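Local coordinates for protein cysteine desulfurase (Thermococcus onnurineus, PDB 5B89) that probably catalyses the removal of sulfur from L-cysteine, passing it to a sulfur carrier and releasing L-alanine, with pyridoxal 5'-phosphate as cofactor, at residues B[25-30]-B[301-306]; B[139-144]-B[175-180]; B[320-323]-B[328-331]. One frame throughout, in Å; residues are numbered along the deposited sequence.

Contact 1: B[25-30]-B[301-306]; sequences EDVRKD and IRYIER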
ATOM      1  N   GLU B  25      -1.759  -2.563  32.421  1.00 17.82           N
ATOM      2  CA  GLU B  25      -2.402  -1.292  32.670  1.00 19.10           C
ATOM      3  C   GLU B  25      -1.903  -0.078  31.971  1.00 16.97           C
ATOM      4  O   GLU B  25      -2.676   0.666  31.485  1.00 16.90           O
ATOM      5  CB  GLU B  25      -2.435  -1.030  34.186  1.00 22.92           C
ATOM      6  CG  GLU B  25      -3.262  -2.069  34.919  1.00 25.86           C
ATOM      7  CD  GLU B  25      -2.455  -3.257  35.458  1.00 31.88           C
ATOM      8  OE1 GLU B  25      -3.018  -3.980  36.303  1.00 42.20           O
ATOM      9  OE2 GLU B  25      -1.340  -3.445  35.077  1.00 22.70           O
ATOM     10  N   ASP B  26      -0.607   0.125  31.938  1.00 16.91           N
ATOM     11  CA  ASP B  26      -0.054   1.356  31.348  1.00 18.06           C
ATOM     12  C   ASP B  26      -0.092   1.321  29.791  1.00 18.83           C
ATOM     13  O   ASP B  26       0.035   2.382  29.162  1.00 26.05           O
ATOM     14  CB  ASP B  26       1.383   1.609  31.784  1.00 20.41           C
ATOM     15  CG  ASP B  26       1.442   2.140  33.212  1.00 24.41           C
ATOM     16  OD1 ASP B  26       0.373   2.599  33.691  1.00 25.70           O
ATOM     17  OD2 ASP B  26       2.502   2.060  33.867  1.00 25.38           O
ATOM     18  N   VAL B  27      -0.330   0.169  29.206  1.00 14.53           N
ATOM     19  CA  VAL B  27      -0.585   0.078  27.761  1.00 15.08           C
ATOM     20  C   VAL B  27      -2.053   0.385  27.476  1.00 13.97           C
ATOM     21  O   VAL B  27      -2.427   1.129  26.530  1.00 15.08           O
ATOM     22  CB  VAL B  27      -0.145  -1.274  27.225  1.00 14.70           C
ATOM     23  CG1 VAL B  27      -0.297  -1.280  25.675  1.00 15.64           C
ATOM     24  CG2 VAL B  27       1.321  -1.475  27.541  1.00 18.35           C
ATOM     25  N   ARG B  28      -2.954  -0.190  28.233  1.00 14.06           N
ATOM     26  CA  ARG B  28      -4.390  -0.077  28.095  1.00 13.30           C
ATOM     27  C   ARG B  28      -4.810   1.376  28.206  1.00 13.15           C
ATOM     28  O   ARG B  28      -5.784   1.759  27.521  1.00 14.25           O
ATOM     29  CB  ARG B  28      -5.113  -0.901  29.108  1.00 13.94           C
ATOM     30  CG  ARG B  28      -4.915  -2.421  28.951  1.00 13.46           C
ATOM     31  CD  ARG B  28      -5.445  -3.181  30.137  1.00 14.73           C
ATOM     32  NE  ARG B  28      -6.886  -3.145  30.240  1.00 14.01           N
ATOM     33  CZ  ARG B  28      -7.725  -3.908  29.603  1.00 14.59           C
ATOM     34  NH1 ARG B  28      -7.369  -4.815  28.697  1.00 14.18           N
ATOM     35  NH2 ARG B  28      -9.055  -3.798  29.766  1.00 17.43           N
ATOM     36  N   LYS B  29      -4.119   2.170  28.973  1.00 14.91           N
ATOM     37  CA  LYS B  29      -4.477   3.578  29.086  1.00 17.11           C
ATOM     38  C   LYS B  29      -4.346   4.358  27.808  1.00 17.95           C
ATOM     39  O   LYS B  29      -4.887   5.385  27.709  1.00 18.48           O
ATOM     40  CB  LYS B  29      -3.600   4.290  30.089  1.00 22.67           C
ATOM     41  CG  LYS B  29      -3.897   3.976  31.508  1.00 31.02           C
ATOM     42  CD  LYS B  29      -2.786   4.551  32.360  1.00 36.36           C
ATOM     43  CE  LYS B  29      -3.249   5.768  33.104  1.00 44.00           C
ATOM     44  NZ  LYS B  29      -4.146   5.316  34.192  1.00 52.44           N
ATOM     45  N   ASP B  30      -3.596   3.846  26.850  1.00 13.51           N
ATOM     46  CA  ASP B  30      -3.421   4.496  25.578  1.00 14.36           C
ATOM     47  C   ASP B  30      -4.335   3.951  24.465  1.00 13.62           C
ATOM     48  O   ASP B  30      -4.242   4.405  23.371  1.00 14.44           O
ATOM     49  CB  ASP B  30      -1.997   4.320  25.069  1.00 13.90           C
ATOM     50  CG  ASP B  30      -0.973   5.075  25.887  1.00 18.26           C
ATOM     51  OD1 ASP B  30      -1.311   6.063  26.470  1.00 20.89           O
ATOM     52  OD2 ASP B  30       0.150   4.638  25.956  1.00 18.53           O
ATOM     53  N   ILE B 301       6.690   0.832  16.438  1.00  9.17           N
ATOM     54  CA  ILE B 301       7.915   0.144  16.875  1.00  9.64           C
ATOM     55  C   ILE B 301       8.517   0.862  18.062  1.00 10.75           C
ATOM     56  O   ILE B 301       8.935   0.162  19.057  1.00 11.83           O
ATOM     57  CB  ILE B 301       8.836   0.055  15.728  1.00 10.60           C
ATOM     58  CG1 ILE B 301       8.371  -1.013  14.731  1.00 10.71           C
ATOM     59  CG2 ILE B 301      10.259  -0.297  16.201  1.00 10.73           C
ATOM     60  CD1 ILE B 301       9.037  -0.930  13.406  1.00 12.00           C
ATOM     61  N   ARG B 302       8.575   2.183  18.082  1.00 11.31           N
ATOM     62  CA  ARG B 302       9.066   2.838  19.276  1.00 11.34           C
ATOM     63  C   ARG B 302       8.214   2.574  20.527  1.00 11.27           C
ATOM     64  O   ARG B 302       8.727   2.476  21.623  1.00 13.02           O
ATOM     65  CB  ARG B 302       9.184   4.333  19.035  1.00 12.22           C
ATOM     66  CG  ARG B 302      10.344   4.679  18.160  1.00 15.21           C
ATOM     67  CD  ARG B 302      11.666   4.454  18.900  1.00 21.77           C
ATOM     68  NE  ARG B 302      12.733   5.228  18.308  1.00 28.60           N
ATOM     69  CZ  ARG B 302      13.866   4.724  17.919  1.00 30.52           C
ATOM     70  NH1 ARG B 302      14.049   3.414  18.037  1.00 30.24           N
ATOM     71  NH2 ARG B 302      14.797   5.509  17.397  1.00 28.48           N
ATOM     72  N   TYR B 303       6.917   2.452  20.349  1.00 10.50           N
ATOM     73  CA  TYR B 303       6.036   2.156  21.441  1.00 10.29           C
ATOM     74  C   TYR B 303       6.321   0.724  21.967  1.00 12.42           C
ATOM     75  O   TYR B 303       6.353   0.500  23.129  1.00 12.77           O
ATOM     76  CB  TYR B 303       4.577   2.339  20.965  1.00 12.13           C
ATOM     77  CG  TYR B 303       3.535   2.304  22.008  1.00 12.89           C
ATOM     78  CD1 TYR B 303       3.195   3.433  22.699  1.00 14.40           C
ATOM     79  CD2 TYR B 303       2.854   1.163  22.264  1.00 12.02           C
ATOM     80  CE1 TYR B 303       2.226   3.386  23.666  1.00 15.73           C
ATOM     81  CE2 TYR B 303       1.908   1.104  23.219  1.00 12.51           C
ATOM     82  CZ  TYR B 303       1.602   2.221  23.939  1.00 13.74           C
ATOM     83  OH  TYR B 303       0.661   2.094  24.893  1.00 14.79           O
ATOM     84  N   ILE B 304       6.510  -0.187  21.051  1.00 12.62           N
ATOM     85  CA  ILE B 304       6.796  -1.571  21.394  1.00 13.06           C
ATOM     86  C   ILE B 304       8.152  -1.637  22.131  1.00 12.84           C
ATOM     87  O   ILE B 304       8.303  -2.379  23.035  1.00 14.41           O
ATOM     88  CB  ILE B 304       6.865  -2.456  20.103  1.00 13.48           C
ATOM     89  CG1 ILE B 304       5.495  -2.766  19.501  1.00 16.49           C
ATOM     90  CG2 ILE B 304       7.576  -3.783  20.331  1.00 14.11           C
ATOM     91  CD1 ILE B 304       4.514  -3.510  20.354  1.00 17.86           C
ATOM     92  N   GLU B 305       9.093  -0.836  21.701  1.00 12.82           N
ATOM     93  CA  GLU B 305      10.500  -0.821  22.323  1.00 14.19           C
ATOM     94  C   GLU B 305      10.382  -0.272  23.723  1.00 14.92           C
ATOM     95  O   GLU B 305      11.149  -0.812  24.633  1.00 14.59           O
ATOM     96  CB  GLU B 305      11.468  -0.035  21.438  1.00 15.43           C
ATOM     97  CG  GLU B 305      11.764  -0.822  20.170  1.00 18.25           C
ATOM     98  CD  GLU B 305      12.567  -0.076  19.101  1.00 23.10           C
ATOM     99  OE1 GLU B 305      13.062  -0.788  18.130  1.00 22.09           O
ATOM    100  OE2 GLU B 305      12.561   1.180  19.199  1.00 24.38           O
ATOM    101  N   ARG B 306       9.489   0.603  24.042  1.00 14.04           N
ATOM    102  CA  ARG B 306       9.351   1.152  25.385  1.00 15.23           C
ATOM    103  C   ARG B 306       8.797   0.093  26.297  1.00 15.69           C
ATOM    104  O   ARG B 306       9.178  -0.015  27.502  1.00 15.93           O
ATOM    105  CB  ARG B 306       8.406   2.393  25.345  1.00 19.50           C
ATOM    106  CG  ARG B 306       8.279   3.217  26.570  1.00 26.80           C
ATOM    107  CD  ARG B 306       7.453   4.528  26.277  1.00 27.38           C
ATOM    108  NE  ARG B 306       6.782   4.977  27.497  1.00 34.97           N
ATOM    109  CZ  ARG B 306       5.499   4.742  27.812  1.00 40.68           C
ATOM    110  NH1 ARG B 306       4.625   4.071  27.009  1.00 37.99           N
ATOM    111  NH2 ARG B 306       5.054   5.193  28.975  1.00 47.28           N
TER
HETATM  112  O   HOH W   1       2.189   4.424  28.036  1.00 47.66           O
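Asp30 OD2 accepts two hydrogen bonds, one from Tyr303 OH at 2.8 Å and one from water 1 at 2.9 Å. They join the turn that follows the short N-terminal helix 25-28 to helix 291-307, in a class-V aminotransferase fold. The phenol reaches OD2 from the side turned away from the other carboxylate oxygen, using the anti lone pair. OD2 lies close to the plane of the tyrosine ring, at its edge, while the carboxylate is turned 60° from that ring. Tyrosine suits the place because its long, rigid side chain spans backbones whose nearest CA atoms, of Val27 and Tyr303, are still 9.4 Å apart. Its CG stands anti to the backbone N (chi1 -170°), which carries the ring out from the helix toward the turn, and only the hydroxyl end needs a polar mate. Beside the hydroxyl the packing is apolar: Val27 CG1 comes to the ring edge, 3.6 Å from Tyr303 OH and 4.1 Å from Tyr303 CE2, a branched aliphatic group fitting beside the buried ring. Pro49 and Pro51 also pack on the tyrosine, and Asp30 shares a backbone hydrogen bond with Lys50. Asp26 has its own charge partner in Arg22.

Water 1 extends the polar link to Arg306. It accepts from NH1 of that residue and donates to the OD2 already held by the phenol, so the arginine and aspartate charges meet through solvent; the direct separation of Asp30 OD2 and Arg306 NH1 is 4.6 Å. The positive charge would probably steady the carboxylate even at this remove. The water's other donation goes to the backbone, where Asp26 O receives it at 3.2 Å.

Contact 2: B[139-144]-B[175-180]; sequences LPWQRL and AKLVAV
Helix 139-148, which crosses between parallel strands 126-129 and 151-154 in a beta-alpha-beta unit, lies against neighbouring strand 177-181 of the seven-stranded mixed sheet, with the CA atoms of Trp141 and Ala179 8.7 Å apart. The strand turns alternate residues to the helix, so Leu177 and Ala179 both meet the indole of Trp141. CD2 of Leu177 sits over one face of the six-membered ring, 4.1 Å from its centroid and 18° off the normal, a CH-pi contact. Leu177 CG, anti to the backbone N (chi1 -177°), carries that methyl group up to the ring. Ala179 is small enough to let the indole close on the strand: its CB is 3.5 Å from Trp141 NE1, approaching obliquely. The indole N-H is satisfied by Asp137 OD1, and Ala114 of helix 106-117 packs on the same tryptophan. A leucine in place of Trp141 would probably deprive Asp137 OD1 of the indole N-H and open a gap over Leu177 and Ala179. On this helix Gln142 and Arg143 bond to backbone oxygens of the second subunit. Between helix and strand, then, cohesion rests on dispersion and hydrophobic burial, and the one polar atom of the indole is paid for within its own chain.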
ATOM      1  N   LEU B 139       0.235 -19.547  -1.968  1.00 14.22           N
ATOM      2  CA  LEU B 139      -0.173 -19.303  -3.322  1.00 14.54           C
ATOM      3  C   LEU B 139       0.913 -18.775  -4.221  1.00 15.57           C
ATOM      4  O   LEU B 139       1.018 -19.222  -5.359  1.00 16.01           O
ATOM      5  CB  LEU B 139      -1.421 -18.400  -3.367  1.00 18.34           C
ATOM      6  CG  LEU B 139      -2.764 -19.086  -3.379  1.00 18.32           C
ATOM      7  CD1 LEU B 139      -2.951 -19.963  -2.173  1.00 19.87           C
ATOM      8  CD2 LEU B 139      -3.864 -18.049  -3.508  1.00 19.14           C
ATOM      9  N   PRO B 140       1.721 -17.768  -3.800  1.00 13.99           N
ATOM     10  CA  PRO B 140       2.750 -17.357  -4.728  1.00 15.24           C
ATOM     11  C   PRO B 140       3.693 -18.480  -5.125  1.00 15.21           C
ATOM     12  O   PRO B 140       4.188 -18.460  -6.287  1.00 16.03           O
ATOM     13  CB  PRO B 140       3.458 -16.184  -3.986  1.00 15.11           C
ATOM     14  CG  PRO B 140       2.402 -15.704  -3.017  1.00 15.16           C
ATOM     15  CD  PRO B 140       1.705 -16.965  -2.572  1.00 14.29           C
ATOM     16  N   TRP B 141       3.993 -19.397  -4.228  1.00 15.18           N
ATOM     17  CA  TRP B 141       4.911 -20.478  -4.508  1.00 14.84           C
ATOM     18  C   TRP B 141       4.214 -21.509  -5.380  1.00 18.14           C
ATOM     19  O   TRP B 141       4.872 -22.113  -6.287  1.00 16.88           O
ATOM     20  CB  TRP B 141       5.435 -21.089  -3.237  1.00 14.36           C
ATOM     21  CG  TRP B 141       6.004 -20.048  -2.270  1.00 17.41           C
ATOM     22  CD1 TRP B 141       5.507 -19.829  -1.040  1.00 19.18           C
ATOM     23  CD2 TRP B 141       7.017 -19.141  -2.514  1.00 18.09           C
ATOM     24  NE1 TRP B 141       6.190 -18.808  -0.465  1.00 20.94           N
ATOM     25  CE2 TRP B 141       7.078 -18.325  -1.368  1.00 18.35           C
ATOM     26  CE3 TRP B 141       7.834 -18.850  -3.611  1.00 20.72           C
ATOM     27  CZ2 TRP B 141       8.010 -17.265  -1.256  1.00 20.05           C
ATOM     28  CZ3 TRP B 141       8.765 -17.778  -3.482  1.00 24.37           C
ATOM     29  CH2 TRP B 141       8.829 -17.057  -2.308  1.00 20.42           C
ATOM     30  N   GLN B 142       2.931 -21.744  -5.133  1.00 15.84           N
ATOM     31  CA  GLN B 142       2.127 -22.639  -6.013  1.00 17.03           C
ATOM     32  C   GLN B 142       2.059 -22.160  -7.387  1.00 18.24           C
ATOM     33  O   GLN B 142       2.196 -22.984  -8.343  1.00 18.69           O
ATOM     34  CB  GLN B 142       0.711 -22.803  -5.449  1.00 18.35           C
ATOM     35  CG  GLN B 142       0.644 -23.634  -4.209  1.00 17.53           C
ATOM     36  CD  GLN B 142      -0.770 -23.654  -3.640  1.00 20.91           C
ATOM     37  OE1 GLN B 142      -1.480 -22.639  -3.731  1.00 21.83           O
ATOM     38  NE2 GLN B 142      -1.148 -24.717  -3.025  1.00 24.03           N
ATOM     39  N   ARG B 143       1.807 -20.888  -7.629  1.00 16.51           N
ATOM     40  CA  ARG B 143       1.747 -20.268  -8.954  1.00 17.68           C
ATOM     41  C   ARG B 143       3.070 -20.423  -9.616  1.00 18.16           C
ATOM     42  O   ARG B 143       3.130 -20.845 -10.801  1.00 19.52           O
ATOM     43  CB  ARG B 143       1.256 -18.781  -8.922  1.00 20.54           C
ATOM     44  CG  ARG B 143       1.184 -18.088 -10.246  1.00 22.25           C
ATOM     45  CD  ARG B 143       0.689 -16.604 -10.060  1.00 20.50           C
ATOM     46  NE  ARG B 143       1.539 -15.824  -9.185  1.00 25.50           N
ATOM     47  CZ  ARG B 143       1.277 -14.584  -8.747  1.00 22.67           C
ATOM     48  NH1 ARG B 143       0.157 -14.002  -9.141  1.00 23.79           N
ATOM     49  NH2 ARG B 143       2.179 -13.963  -7.909  1.00 23.25           N
ATOM     50  N   LEU B 144       4.157 -20.101  -8.940  1.00 18.93           N
ATOM     51  CA  LEU B 144       5.524 -20.123  -9.560  1.00 19.47           C
ATOM     52  C   LEU B 144       5.797 -21.567  -9.955  1.00 17.51           C
ATOM     53  O   LEU B 144       6.277 -21.872 -11.096  1.00 20.44           O
ATOM     54  CB  LEU B 144       6.514 -19.539  -8.586  1.00 22.98           C
ATOM     55  CG  LEU B 144       7.923 -19.229  -9.033  1.00 27.81           C
ATOM     56  CD1 LEU B 144       7.828 -18.176 -10.127  1.00 27.41           C
ATOM     57  CD2 LEU B 144       8.706 -18.691  -7.839  1.00 31.48           C
ATOM     58  N   ALA B 175      17.237 -27.944  -2.146  1.00 19.61           N
ATOM     59  CA  ALA B 175      16.204 -26.991  -2.468  1.00 16.78           C
ATOM     60  C   ALA B 175      16.815 -25.659  -2.986  1.00 15.87           C
ATOM     61  O   ALA B 175      17.819 -25.242  -2.457  1.00 16.12           O
ATOM     62  CB  ALA B 175      15.422 -26.693  -1.186  1.00 17.71           C
ATOM     63  N   LYS B 176      16.124 -25.002  -3.922  1.00 17.02           N
ATOM     64  CA  LYS B 176      16.529 -23.708  -4.374  1.00 16.83           C
ATOM     65  C   LYS B 176      16.105 -22.596  -3.379  1.00 15.42           C
ATOM     66  O   LYS B 176      16.841 -21.603  -3.194  1.00 16.39           O
ATOM     67  CB  LYS B 176      15.965 -23.449  -5.760  1.00 18.45           C
ATOM     68  CG  LYS B 176      16.360 -22.133  -6.433  1.00 23.42           C
ATOM     69  CD  LYS B 176      17.668 -22.403  -7.092  1.00 27.65           C
ATOM     70  CE  LYS B 176      18.101 -21.206  -7.895  1.00 30.39           C
ATOM     71  NZ  LYS B 176      19.396 -21.620  -8.524  1.00 37.13           N
ATOM     72  N   LEU B 177      14.934 -22.811  -2.801  1.00 15.18           N
ATOM     73  CA  LEU B 177      14.332 -21.767  -1.922  1.00 14.53           C
ATOM     74  C   LEU B 177      13.471 -22.529  -0.904  1.00 14.41           C
ATOM     75  O   LEU B 177      12.793 -23.490  -1.228  1.00 14.73           O
ATOM     76  CB  LEU B 177      13.545 -20.801  -2.768  1.00 14.34           C
ATOM     77  CG  LEU B 177      12.901 -19.595  -1.983  1.00 14.50           C
ATOM     78  CD1 LEU B 177      12.906 -18.325  -2.842  1.00 15.87           C
ATOM     79  CD2 LEU B 177      11.511 -19.901  -1.502  1.00 15.14           C
ATOM     80  N   VAL B 178      13.499 -21.964   0.288  1.00 14.64           N
ATOM     81  CA  VAL B 178      12.744 -22.467   1.466  1.00 13.54           C
ATOM     82  C   VAL B 178      11.947 -21.242   1.975  1.00 13.04           C
ATOM     83  O   VAL B 178      12.610 -20.200   2.268  1.00 13.07           O
ATOM     84  CB  VAL B 178      13.631 -22.993   2.507  1.00 13.66           C
ATOM     85  CG1 VAL B 178      12.870 -23.435   3.753  1.00 15.66           C
ATOM     86  CG2 VAL B 178      14.482 -24.203   2.053  1.00 14.92           C
ATOM     87  N   ALA B 179      10.647 -21.403   2.136  1.00 13.55           N
ATOM     88  CA  ALA B 179       9.803 -20.359   2.676  1.00 13.17           C
ATOM     89  C   ALA B 179       9.043 -20.885   3.873  1.00 12.87           C
ATOM     90  O   ALA B 179       8.348 -21.836   3.769  1.00 16.54           O
ATOM     91  CB  ALA B 179       8.840 -19.861   1.630  1.00 16.29           C
ATOM     92  N   VAL B 180       9.185 -20.227   5.005  1.00 12.53           N
ATOM     93  CA  VAL B 180       8.468 -20.674   6.193  1.00 13.43           C
ATOM     94  C   VAL B 180       7.907 -19.523   7.016  1.00 14.18           C
ATOM     95  O   VAL B 180       8.421 -18.447   7.045  1.00 13.45           O
ATOM     96  CB  VAL B 180       9.339 -21.530   7.119  1.00 14.36           C
ATOM     97  CG1 VAL B 180       9.924 -22.731   6.358  1.00 16.89           C
ATOM     98  CG2 VAL B 180      10.429 -20.694   7.708  1.00 17.05           C
TER

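Contact 3: B[320-323]-B[328-331]; sequences VKRT and DELE
Arg322 and Glu329 form a long salt bridge along helix 309-329, seven residues or about two helical turns apart. The arginine starts with its CB pointing away from 328-331. CG then lies anti to the backbone N (chi1 179°), and a turn about the CB-CG bond (chi2 64°) swings CD and the rest of the chain along the helix. This aliphatic part belongs to a side chain that packs on Leu400, Val403 and Leu407 of helix 400-415, and NE forms a salt bridge with Glu404 there. Beyond CZ, NH1 faces Glu329 OE2 at 3.5 Å, whereas NH2 is 4.2 Å from that same oxygen. OE2 lies at the edge of the guanidinium, near its plane, but the carboxylate is turned 73° from it, so the two groups do not meet as a paired, two-pronged bridge.

Glutamate suits its position because its CB points toward 320-323 and its chain, extended beyond CG, spans the remaining distance. Just past it the helix finishes in a Schellman motif: Glu331 takes a positive phi, and its N bonds back to Asp328 O at 3.1 Å.

Arginine can serve both partners because its charge is spread over three nitrogens and its stem is greasy enough to lie on a neighbouring helix. With Glu404 as the stronger mate, Glu329 at the exposed surface is likely to add a modest electrostatic attraction.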
ATOM      1  N   VAL B 320      -2.011 -17.215  27.508  1.00 11.48           N
ATOM      2  CA  VAL B 320      -2.182 -18.535  26.901  1.00 12.60           C
ATOM      3  C   VAL B 320      -2.261 -19.662  27.949  1.00 12.16           C
ATOM      4  O   VAL B 320      -3.048 -20.561  27.769  1.00 13.52           O
ATOM      5  CB  VAL B 320      -0.990 -18.752  25.916  1.00 13.28           C
ATOM      6  CG1 VAL B 320      -0.999 -20.113  25.394  1.00 14.90           C
ATOM      7  CG2 VAL B 320      -1.069 -17.738  24.755  1.00 13.51           C
ATOM      8  N   LYS B 321      -1.400 -19.577  28.928  1.00 12.60           N
ATOM      9  CA  LYS B 321      -1.354 -20.576  29.984  1.00 13.18           C
ATOM     10  C   LYS B 321      -2.701 -20.648  30.710  1.00 15.41           C
ATOM     11  O   LYS B 321      -3.237 -21.714  30.856  1.00 15.23           O
ATOM     12  CB  LYS B 321      -0.213 -20.294  30.942  1.00 15.66           C
ATOM     13  CG  LYS B 321       0.071 -21.425  31.931  1.00 15.55           C
ATOM     14  CD  LYS B 321       1.198 -21.098  32.863  1.00 15.86           C
ATOM     15  CE  LYS B 321       1.454 -22.338  33.716  1.00 18.31           C
ATOM     16  NZ  LYS B 321       0.470 -22.574  34.780  1.00 19.37           N
ATOM     17  N   ARG B 322      -3.251 -19.501  31.104  1.00 13.77           N
ATOM     18  CA  ARG B 322      -4.552 -19.541  31.770  1.00 15.41           C
ATOM     19  C   ARG B 322      -5.699 -19.924  30.843  1.00 14.91           C
ATOM     20  O   ARG B 322      -6.538 -20.643  31.222  1.00 14.85           O
ATOM     21  CB  ARG B 322      -4.819 -18.258  32.538  1.00 17.24           C
ATOM     22  CG  ARG B 322      -6.170 -18.236  33.232  1.00 16.62           C
ATOM     23  CD  ARG B 322      -6.248 -19.319  34.303  1.00 18.36           C
ATOM     24  NE  ARG B 322      -7.548 -19.217  34.934  1.00 18.80           N
ATOM     25  CZ  ARG B 322      -8.391 -20.196  35.087  1.00 21.48           C
ATOM     26  NH1 ARG B 322      -8.079 -21.390  34.727  1.00 24.22           N
ATOM     27  NH2 ARG B 322      -9.578 -19.966  35.606  1.00 19.95           N
ATOM     28  N   THR B 323      -5.693 -19.437  29.602  1.00 13.36           N
ATOM     29  CA  THR B 323      -6.699 -19.795  28.678  1.00 14.32           C
ATOM     30  C   THR B 323      -6.788 -21.281  28.426  1.00 13.83           C
ATOM     31  O   THR B 323      -7.844 -21.862  28.466  1.00 15.55           O
ATOM     32  CB  THR B 323      -6.583 -19.023  27.270  1.00 14.33           C
ATOM     33  OG1 THR B 323      -6.622 -17.608  27.598  1.00 13.81           O
ATOM     34  CG2 THR B 323      -7.626 -19.376  26.378  1.00 15.99           C
ATOM     35  N   ASP B 328      -9.199 -26.629  29.174  1.00 19.08           N
ATOM     36  CA  ASP B 328      -9.074 -28.037  29.569  1.00 20.24           C
ATOM     37  C   ASP B 328     -10.091 -28.315  30.679  1.00 21.39           C
ATOM     38  O   ASP B 328     -10.706 -29.409  30.653  1.00 20.18           O
ATOM     39  CB  ASP B 328      -7.701 -28.357  30.058  1.00 20.66           C
ATOM     40  CG  ASP B 328      -6.675 -28.470  28.952  1.00 22.11           C
ATOM     41  OD1 ASP B 328      -7.042 -28.750  27.817  1.00 26.00           O
ATOM     42  OD2 ASP B 328      -5.509 -28.529  29.337  1.00 30.42           O
ATOM     43  N   GLU B 329     -10.251 -27.383  31.600  1.00 19.54           N
ATOM     44  CA  GLU B 329     -11.224 -27.601  32.727  1.00 21.79           C
ATOM     45  C   GLU B 329     -12.614 -27.718  32.149  1.00 22.23           C
ATOM     46  O   GLU B 329     -13.467 -28.466  32.720  1.00 24.42           O
ATOM     47  CB  GLU B 329     -11.138 -26.488  33.737  1.00 23.18           C
ATOM     48  CG  GLU B 329      -9.939 -26.409  34.629  1.00 31.03           C
ATOM     49  CD  GLU B 329      -9.801 -25.077  35.396  1.00 38.60           C
ATOM     50  OE1 GLU B 329      -9.026 -25.066  36.373  1.00 47.34           O
ATOM     51  OE2 GLU B 329     -10.384 -24.013  35.030  1.00 51.38           O
ATOM     52  N   LEU B 330     -12.941 -27.032  31.036  1.00 19.78           N
ATOM     53  CA  LEU B 330     -14.247 -27.150  30.401  1.00 20.29           C
ATOM     54  C   LEU B 330     -14.426 -28.221  29.383  1.00 18.79           C
ATOM     55  O   LEU B 330     -15.490 -28.357  28.759  1.00 23.21           O
ATOM     56  CB  LEU B 330     -14.570 -25.825  29.724  1.00 20.85           C
ATOM     57  CG  LEU B 330     -14.626 -24.647  30.660  1.00 21.08           C
ATOM     58  CD1 LEU B 330     -14.768 -23.339  29.860  1.00 23.69           C
ATOM     59  CD2 LEU B 330     -15.765 -24.774  31.692  1.00 24.79           C
ATOM     60  N   GLU B 331     -13.371 -29.021  29.173  1.00 19.56           N
ATOM     61  CA  GLU B 331     -13.363 -30.039  28.164  1.00 23.15           C
ATOM     62  C   GLU B 331     -13.595 -29.514  26.792  1.00 21.08           C
ATOM     63  O   GLU B 331     -14.227 -30.123  25.947  1.00 23.36           O
ATOM     64  CB  GLU B 331     -14.291 -31.220  28.531  1.00 27.16           C
ATOM     65  CG  GLU B 331     -13.889 -31.717  29.910  1.00 29.47           C
ATOM     66  CD  GLU B 331     -14.816 -32.801  30.405  1.00 40.11           C
ATOM     67  OE1 GLU B 331     -15.528 -32.563  31.394  1.00 43.63           O
ATOM     68  OE2 GLU B 331     -14.870 -33.837  29.757  1.00 40.64           O
TER

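In the fold
Along the chain, contact 1 opens near the N-terminus and closes on helix 291-307; contact 2 falls entirely between its two segments, and contact 3 follows on helix 309-329. None touches another. Contact 2 is centred 36 Å from each of the others, and it and contact 1 lie on opposite sides of the chain's centre; the centres of contacts 1 and 3 are 28 Å apart, and segment 301-306 of contact 1 and contact 3 lie on successive helices. Contact 2 belongs to the seven-stranded sheet, with the side chain of Trp141 about 10 Å from the bound pyridoxal 5'-phosphate. Away from the annotated sites, contact 1 ties the N-terminal segment to helix 291-307, while contact 3 stays within helix 309-329.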